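Local coordinates for pollen receptor-like kinase 3 (Arabidopsis thaliana, PDB 5WLS), which probably acts at the pollen cell surface as a leucine-rich-repeat receptor-like kinase, with an extracellular domain resembling the SERK co-receptors, at residues L116-S127 and G139-F150. Sequence-based numbering, arbitrary orientation.
Sequences LKRVFLDNNRLS and GLEELHMQGNQF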
ATOM      1  N   LEU A 116       1.878  -8.532  -5.462  1.00 41.94           N
ATOM      2  CA  LEU A 116       2.173  -7.148  -5.109  1.00 53.43           C
ATOM      3  C   LEU A 116       3.596  -6.779  -5.509  1.00 50.93           C
ATOM      4  O   LEU A 116       4.563  -7.371  -5.023  1.00 58.67           O
ATOM      5  CB  LEU A 116       1.969  -6.925  -3.611  1.00 48.13           C
ATOM      6  CG  LEU A 116       0.604  -6.381  -3.179  1.00 47.91           C
ATOM      7  CD1 LEU A 116       0.443  -6.452  -1.664  1.00 49.42           C
ATOM      8  CD2 LEU A 116       0.397  -4.961  -3.694  1.00 49.84           C
ATOM      9  N   LYS A 117       3.718  -5.795  -6.398  1.00 41.90           N
ATOM     10  CA  LYS A 117       4.999  -5.209  -6.770  1.00 48.96           C
ATOM     11  C   LYS A 117       5.282  -3.911  -6.032  1.00 52.87           C
ATOM     12  O   LYS A 117       6.440  -3.586  -5.756  1.00 53.94           O
ATOM     13  CB  LYS A 117       5.036  -4.946  -8.278  1.00 46.36           C
ATOM     14  CG  LYS A 117       4.865  -6.191  -9.114  1.00 52.68           C
ATOM     15  CD  LYS A 117       5.124  -5.882 -10.573  1.00 56.18           C
ATOM     16  CE  LYS A 117       5.600  -7.116 -11.317  1.00 67.10           C
ATOM     17  NZ  LYS A 117       5.181  -7.071 -12.744  1.00 71.78           N
ATOM     18  N   ARG A 118       4.240  -3.160  -5.725  1.00 43.61           N
ATOM     19  CA  ARG A 118       4.356  -1.835  -5.146  1.00 42.41           C
ATOM     20  C   ARG A 118       3.402  -1.660  -3.979  1.00 41.36           C
ATOM     21  O   ARG A 118       2.204  -1.933  -4.103  1.00 41.73           O
ATOM     22  CB  ARG A 118       4.106  -0.753  -6.184  1.00 53.15           C
ATOM     23  CG  ARG A 118       5.131  -0.356  -7.252  1.00 62.45           C
ATOM     24  CD  ARG A 118       4.062   0.439  -7.955  1.00 60.15           C
ATOM     25  NE  ARG A 118       4.146   1.816  -7.515  1.00 79.92           N
ATOM     26  CZ  ARG A 118       3.915   2.914  -8.212  1.00 89.57           C
ATOM     27  NH1 ARG A 118       3.494   2.882  -9.466  1.00 86.05           N
ATOM     28  NH2 ARG A 118       4.012   4.072  -7.570  1.00102.61           N
ATOM     29  N   VAL A 119       3.952  -1.233  -2.843  1.00 31.38           N
ATOM     30  CA  VAL A 119       3.200  -0.969  -1.616  1.00 40.00           C
ATOM     31  C   VAL A 119       3.672   0.372  -1.063  1.00 41.82           C
ATOM     32  O   VAL A 119       4.797   0.477  -0.548  1.00 40.49           O
ATOM     33  CB  VAL A 119       3.393  -2.075  -0.572  1.00 30.74           C
ATOM     34  CG1 VAL A 119       2.703  -1.698   0.719  1.00 30.83           C
ATOM     35  CG2 VAL A 119       2.867  -3.401  -1.105  1.00 32.34           C
ATOM     36  N   PHE A 120       2.829   1.397  -1.179  1.00 33.76           N
ATOM     37  CA  PHE A 120       3.105   2.721  -0.634  1.00 38.35           C
ATOM     38  C   PHE A 120       2.111   2.963   0.498  1.00 41.60           C
ATOM     39  O   PHE A 120       0.917   3.162   0.251  1.00 43.63           O
ATOM     40  CB  PHE A 120       2.991   3.805  -1.708  1.00 35.05           C
ATOM     41  CG  PHE A 120       4.068   3.747  -2.770  1.00 37.17           C
ATOM     42  CD1 PHE A 120       4.667   4.910  -3.225  1.00 48.91           C
ATOM     43  CD2 PHE A 120       4.465   2.542  -3.326  1.00 49.80           C
ATOM     44  CE1 PHE A 120       5.646   4.864  -4.202  1.00 44.43           C
ATOM     45  CE2 PHE A 120       5.444   2.490  -4.298  1.00 58.59           C
ATOM     46  CZ  PHE A 120       6.035   3.655  -4.737  1.00 44.93           C
ATOM     47  N   LEU A 121       2.603   2.944   1.739  1.00 34.48           N
ATOM     48  CA  LEU A 121       1.781   3.202   2.918  1.00 36.40           C
ATOM     49  C   LEU A 121       2.280   4.418   3.687  1.00 38.55           C
ATOM     50  O   LEU A 121       1.938   4.591   4.861  1.00 30.54           O
ATOM     51  CB  LEU A 121       1.744   1.975   3.829  1.00 29.97           C
ATOM     52  CG  LEU A 121       1.234   0.680   3.197  1.00 40.47           C
ATOM     53  CD1 LEU A 121       1.181  -0.447   4.222  1.00 35.74           C
ATOM     54  CD2 LEU A 121      -0.131   0.896   2.556  1.00 40.29           C
ATOM     55  N   ASP A 122       3.096   5.250   3.047  1.00 38.83           N
ATOM     56  CA  ASP A 122       3.784   6.325   3.742  1.00 38.10           C
ATOM     57  C   ASP A 122       2.804   7.335   4.330  1.00 37.51           C
ATOM     58  O   ASP A 122       1.729   7.590   3.782  1.00 31.43           O
ATOM     59  CB  ASP A 122       4.741   7.047   2.792  1.00 40.45           C
ATOM     60  CG  ASP A 122       4.065   7.496   1.509  1.00 42.37           C
ATOM     61  OD1 ASP A 122       3.239   6.731   0.967  1.00 49.05           O
ATOM     62  OD2 ASP A 122       4.344   8.625   1.055  1.00 56.79           O
ATOM     63  N   ASN A 123       3.198   7.899   5.472  1.00 41.20           N
ATOM     64  CA  ASN A 123       2.528   9.044   6.089  1.00 35.84           C
ATOM     65  C   ASN A 123       1.089   8.732   6.496  1.00 42.16           C
ATOM     66  O   ASN A 123       0.205   9.590   6.435  1.00 39.77           O
ATOM     67  CB  ASN A 123       2.584  10.267   5.173  1.00 32.51           C
ATOM     68  CG  ASN A 123       3.997  10.757   4.960  1.00 43.51           C
ATOM     69  OD1 ASN A 123       4.721  11.034   5.915  1.00 42.61           O
ATOM     70  ND2 ASN A 123       4.405  10.859   3.698  1.00 45.94           N
ATOM     71  N   ASN A 124       0.848   7.496   6.924  1.00 31.58           N
ATOM     72  CA  ASN A 124      -0.368   7.206   7.671  1.00 36.61           C
ATOM     73  C   ASN A 124      -0.010   7.236   9.149  1.00 40.38           C
ATOM     74  O   ASN A 124       0.959   7.900   9.532  1.00 32.12           O
ATOM     75  CB  ASN A 124      -0.970   5.867   7.247  1.00 37.17           C
ATOM     76  CG  ASN A 124      -1.673   5.952   5.902  1.00 44.37           C
ATOM     77  OD1 ASN A 124      -2.883   5.751   5.809  1.00 49.08           O
ATOM     78  ND2 ASN A 124      -0.917   6.269   4.856  1.00 67.79           N
ATOM     79  N   ARG A 125      -0.763   6.538   9.991  1.00 49.45           N
ATOM     80  CA  ARG A 125      -0.405   6.415  11.400  1.00 32.37           C
ATOM     81  C   ARG A 125      -0.404   4.954  11.820  1.00 32.11           C
ATOM     82  O   ARG A 125      -0.904   4.587  12.886  1.00 32.54           O
ATOM     83  CB  ARG A 125      -1.328   7.254  12.281  1.00 33.15           C
ATOM     84  CG  ARG A 125      -1.277   8.746  11.953  1.00 33.55           C
ATOM     85  CD  ARG A 125      -0.038   9.405  12.558  1.00 33.80           C
ATOM     86  NE  ARG A 125       0.029  10.839  12.283  1.00 50.20           N
ATOM     87  CZ  ARG A 125      -0.377  11.787  13.123  1.00 57.06           C
ATOM     88  NH1 ARG A 125      -0.891  11.460  14.300  1.00 46.92           N
ATOM     89  NH2 ARG A 125      -0.274  13.066  12.783  1.00 60.89           N
ATOM     90  N   LEU A 126       0.173   4.103  10.977  1.00 33.60           N
ATOM     91  CA  LEU A 126       0.341   2.696  11.304  1.00 41.13           C
ATOM     92  C   LEU A 126       1.386   2.516  12.399  1.00 43.00           C
ATOM     93  O   LEU A 126       2.317   3.312  12.545  1.00 45.41           O
ATOM     94  CB  LEU A 126       0.738   1.901  10.060  1.00 30.76           C
ATOM     95  CG  LEU A 126      -0.246   1.970   8.888  1.00 41.78           C
ATOM     96  CD1 LEU A 126       0.412   1.509   7.597  1.00 33.04           C
ATOM     97  CD2 LEU A 126      -1.490   1.147   9.179  1.00 31.21           C
ATOM     98  N   SER A 127       1.217   1.452  13.177  1.00 33.15           N
ATOM     99  CA  SER A 127       2.016   1.220  14.370  1.00 37.27           C
ATOM    100  C   SER A 127       2.399  -0.251  14.447  1.00 37.88           C
ATOM    101  O   SER A 127       1.901  -1.090  13.690  1.00 36.34           O
ATOM    102  CB  SER A 127       1.256   1.638  15.636  1.00 32.63           C
ATOM    103  OG  SER A 127       0.088   0.856  15.796  1.00 54.06           O
ATOM    104  N   GLY A 139       8.493 -10.866  -5.093  1.00 56.40           N
ATOM    105  CA  GLY A 139       8.266  -9.950  -6.191  1.00 42.93           C
ATOM    106  C   GLY A 139       8.061  -8.502  -5.802  1.00 47.56           C
ATOM    107  O   GLY A 139       7.713  -7.691  -6.667  1.00 48.02           O
ATOM    108  N   LEU A 140       8.272  -8.143  -4.537  1.00 46.14           N
ATOM    109  CA  LEU A 140       8.074  -6.767  -4.098  1.00 44.50           C
ATOM    110  C   LEU A 140       9.216  -5.910  -4.626  1.00 47.96           C
ATOM    111  O   LEU A 140      10.388  -6.204  -4.372  1.00 50.13           O
ATOM    112  CB  LEU A 140       8.015  -6.697  -2.574  1.00 44.20           C
ATOM    113  CG  LEU A 140       7.770  -5.318  -1.957  1.00 42.23           C
ATOM    114  CD1 LEU A 140       6.437  -4.738  -2.417  1.00 43.39           C
ATOM    115  CD2 LEU A 140       7.870  -5.366  -0.440  1.00 40.03           C
ATOM    116  N   GLU A 141       8.884  -4.855  -5.362  1.00 40.19           N
ATOM    117  CA  GLU A 141       9.907  -3.991  -5.932  1.00 46.58           C
ATOM    118  C   GLU A 141      10.022  -2.647  -5.230  1.00 48.88           C
ATOM    119  O   GLU A 141      11.138  -2.153  -5.039  1.00 47.61           O
ATOM    120  CB  GLU A 141       9.635  -3.782  -7.424  1.00 32.09           C
ATOM    121  CG  GLU A 141       9.218  -5.071  -8.120  1.00 40.52           C
ATOM    122  CD  GLU A 141       8.925  -4.893  -9.593  1.00 56.73           C
ATOM    123  OE1 GLU A 141       8.725  -5.917 -10.281  1.00 59.12           O
ATOM    124  OE2 GLU A 141       8.929  -3.739 -10.072  1.00 61.48           O
ATOM    125  N   GLU A 142       8.902  -2.056  -4.816  1.00 39.54           N
ATOM    126  CA  GLU A 142       8.901  -0.734  -4.199  1.00 40.87           C
ATOM    127  C   GLU A 142       8.076  -0.788  -2.920  1.00 43.06           C
ATOM    128  O   GLU A 142       6.871  -1.066  -2.965  1.00 47.09           O
ATOM    129  CB  GLU A 142       8.338   0.307  -5.166  1.00 42.80           C
ATOM    130  CG  GLU A 142       9.190   0.468  -6.412  1.00 53.87           C
ATOM    131  CD  GLU A 142       8.427   1.086  -7.559  1.00 61.89           C
ATOM    132  OE1 GLU A 142       8.260   0.405  -8.593  1.00 65.19           O
ATOM    133  OE2 GLU A 142       7.991   2.250  -7.426  1.00 67.35           O
ATOM    134  N   LEU A 143       8.718  -0.498  -1.787  1.00 30.73           N
ATOM    135  CA  LEU A 143       8.047  -0.495  -0.490  1.00 44.23           C
ATOM    136  C   LEU A 143       8.359   0.818   0.207  1.00 46.71           C
ATOM    137  O   LEU A 143       9.499   1.054   0.616  1.00 41.21           O
ATOM    138  CB  LEU A 143       8.477  -1.687   0.363  1.00 37.77           C
ATOM    139  CG  LEU A 143       7.913  -1.684   1.784  1.00 44.09           C
ATOM    140  CD1 LEU A 143       6.391  -1.770   1.761  1.00 43.24           C
ATOM    141  CD2 LEU A 143       8.494  -2.819   2.619  1.00 30.05           C
ATOM    142  N   HIS A 144       7.348   1.671   0.338  1.00 40.28           N
ATOM    143  CA  HIS A 144       7.506   2.971   0.975  1.00 43.16           C
ATOM    144  C   HIS A 144       6.594   3.032   2.190  1.00 39.55           C
ATOM    145  O   HIS A 144       5.367   2.979   2.055  1.00 30.11           O
ATOM    146  CB  HIS A 144       7.201   4.106  -0.008  1.00 45.21           C
ATOM    147  CG  HIS A 144       8.188   4.211  -1.131  1.00 45.62           C
ATOM    148  ND1 HIS A 144       8.047   5.111  -2.166  1.00 49.24           N
ATOM    149  CD2 HIS A 144       9.330   3.527  -1.381  1.00 51.60           C
ATOM    150  CE1 HIS A 144       9.060   4.978  -3.004  1.00 50.49           C
ATOM    151  NE2 HIS A 144       9.852   4.023  -2.550  1.00 48.86           N
ATOM    152  N   MET A 145       7.201   3.146   3.374  1.00 32.89           N
ATOM    153  CA  MET A 145       6.483   3.108   4.642  1.00 35.10           C
ATOM    154  C   MET A 145       6.879   4.276   5.535  1.00 33.47           C
ATOM    155  O   MET A 145       6.593   4.252   6.737  1.00 32.94           O
ATOM    156  CB  MET A 145       6.736   1.792   5.382  1.00 32.11           C
ATOM    157  CG  MET A 145       6.349   0.536   4.621  1.00 51.34           C
ATOM    158  SD  MET A 145       6.628  -0.946   5.608  1.00 63.41           S
ATOM    159  CE  MET A 145       4.968  -1.266   6.197  1.00 50.36           C
ATOM    160  N   GLN A 146       7.549   5.279   4.979  1.00 29.95           N
ATOM    161  CA  GLN A 146       8.087   6.359   5.792  1.00 30.38           C
ATOM    162  C   GLN A 146       6.973   7.165   6.449  1.00 30.80           C
ATOM    163  O   GLN A 146       5.848   7.236   5.952  1.00 30.86           O
ATOM    164  CB  GLN A 146       8.963   7.285   4.945  1.00 30.84           C
ATOM    165  CG  GLN A 146       8.201   8.166   3.972  1.00 31.32           C
ATOM    166  CD  GLN A 146       8.038   7.525   2.612  1.00 40.08           C
ATOM    167  OE1 GLN A 146       8.103   6.303   2.478  1.00 36.75           O
ATOM    168  NE2 GLN A 146       7.816   8.347   1.594  1.00 31.71           N
ATOM    169  N   GLY A 147       7.297   7.766   7.591  1.00 31.17           N
ATOM    170  CA  GLY A 147       6.385   8.701   8.220  1.00 31.80           C
ATOM    171  C   GLY A 147       5.209   8.086   8.941  1.00 41.78           C
ATOM    172  O   GLY A 147       4.159   8.726   9.053  1.00 40.68           O
ATOM    173  N   ASN A 148       5.350   6.860   9.437  1.00 32.15           N
ATOM    174  CA  ASN A 148       4.350   6.206  10.261  1.00 32.67           C
ATOM    175  C   ASN A 148       4.876   6.178  11.699  1.00 31.47           C
ATOM    176  O   ASN A 148       5.679   7.045  12.080  1.00 31.87           O
ATOM    177  CB  ASN A 148       4.056   4.821   9.690  1.00 39.72           C
ATOM    178  CG  ASN A 148       3.184   4.865   8.455  1.00 39.85           C
ATOM    179  OD1 ASN A 148       1.968   5.038   8.542  1.00 30.79           O
ATOM    180  ND2 ASN A 148       3.803   4.701   7.293  1.00 30.21           N
ATOM    181  N   GLN A 149       4.454   5.184  12.482  1.00 33.28           N
ATOM    182  CA  GLN A 149       4.947   5.021  13.842  1.00 31.80           C
ATOM    183  C   GLN A 149       5.402   3.586  14.096  1.00 38.15           C
ATOM    184  O   GLN A 149       5.318   3.091  15.225  1.00 35.06           O
ATOM    185  CB  GLN A 149       3.900   5.457  14.861  1.00 32.55           C
ATOM    186  CG  GLN A 149       3.539   6.936  14.731  1.00 38.36           C
ATOM    187  CD  GLN A 149       2.411   7.348  15.650  1.00 43.79           C
ATOM    188  OE1 GLN A 149       1.242   7.070  15.382  1.00 53.92           O
ATOM    189  NE2 GLN A 149       2.754   8.038  16.733  1.00 50.99           N
ATOM    190  N   PHE A 150       5.869   2.901  13.052  1.00 37.54           N
ATOM    191  CA  PHE A 150       6.316   1.519  13.183  1.00 30.93           C
ATOM    192  C   PHE A 150       7.422   1.409  14.225  1.00 32.52           C
ATOM    193  O   PHE A 150       8.298   2.271  14.322  1.00 36.68           O
ATOM    194  CB  PHE A 150       6.831   1.008  11.835  1.00 30.29           C
ATOM    195  CG  PHE A 150       5.753   0.772  10.818  1.00 36.54           C
ATOM    196  CD1 PHE A 150       4.707  -0.100  11.074  1.00 40.09           C
ATOM    197  CD2 PHE A 150       5.777   1.448   9.610  1.00 33.71           C
ATOM    198  CE1 PHE A 150       3.723  -0.315  10.131  1.00 37.65           C
ATOM    199  CE2 PHE A 150       4.792   1.245   8.668  1.00 31.31           C
ATOM    200  CZ  PHE A 150       3.761   0.364   8.930  1.00 34.90           C
TER
HETATM  201  O   HOH W   1      -0.889   5.493  15.602  1.00 43.31           O
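Val119 and Leu143 lie side by side on the inward face of two parallel strands, CB of Val119 3.8 Å from CD1 of Leu143, while CG2 of Val119 meets Leu140 CD1. Farther along the core, the ring of Phe150 ends against Leu126, its CZ 3.6 Å from Leu126 CB. Between these clusters runs the asparagine ladder of the leucine-rich-repeat solenoid. With CG beside its own backbone N (chi1 -76°), Asn148 turns its amide back into the loop. ND2 gives one hydrogen to Leu121 O at 3.1 Å, in the amide plane, and the other to Met145 O. OD1 accepts from Leu126 N at 3.2 Å. Replaced by alanine, this residue would probably leave Leu126 N without its acceptor and Leu121 O with only a weak bond from Asn124 ND2, so that the 121-126 loop could shift. Backbone bonds such as Val119 N to Glu142 O, 2.9 Å, join strands 118-120 and 142-144. On their outward face the Phe120 and His144 rings pair obliquely, planes at 48°, with His144 NE2 held by Ser166. Beyond them Glu142 OE2 sits over the Arg118 guanidinium, 3.9 Å from NE, a long salt bridge. Directional amide bonds thus pin the chain at Asn148, while Arg118-Glu142 adds only undirected attraction.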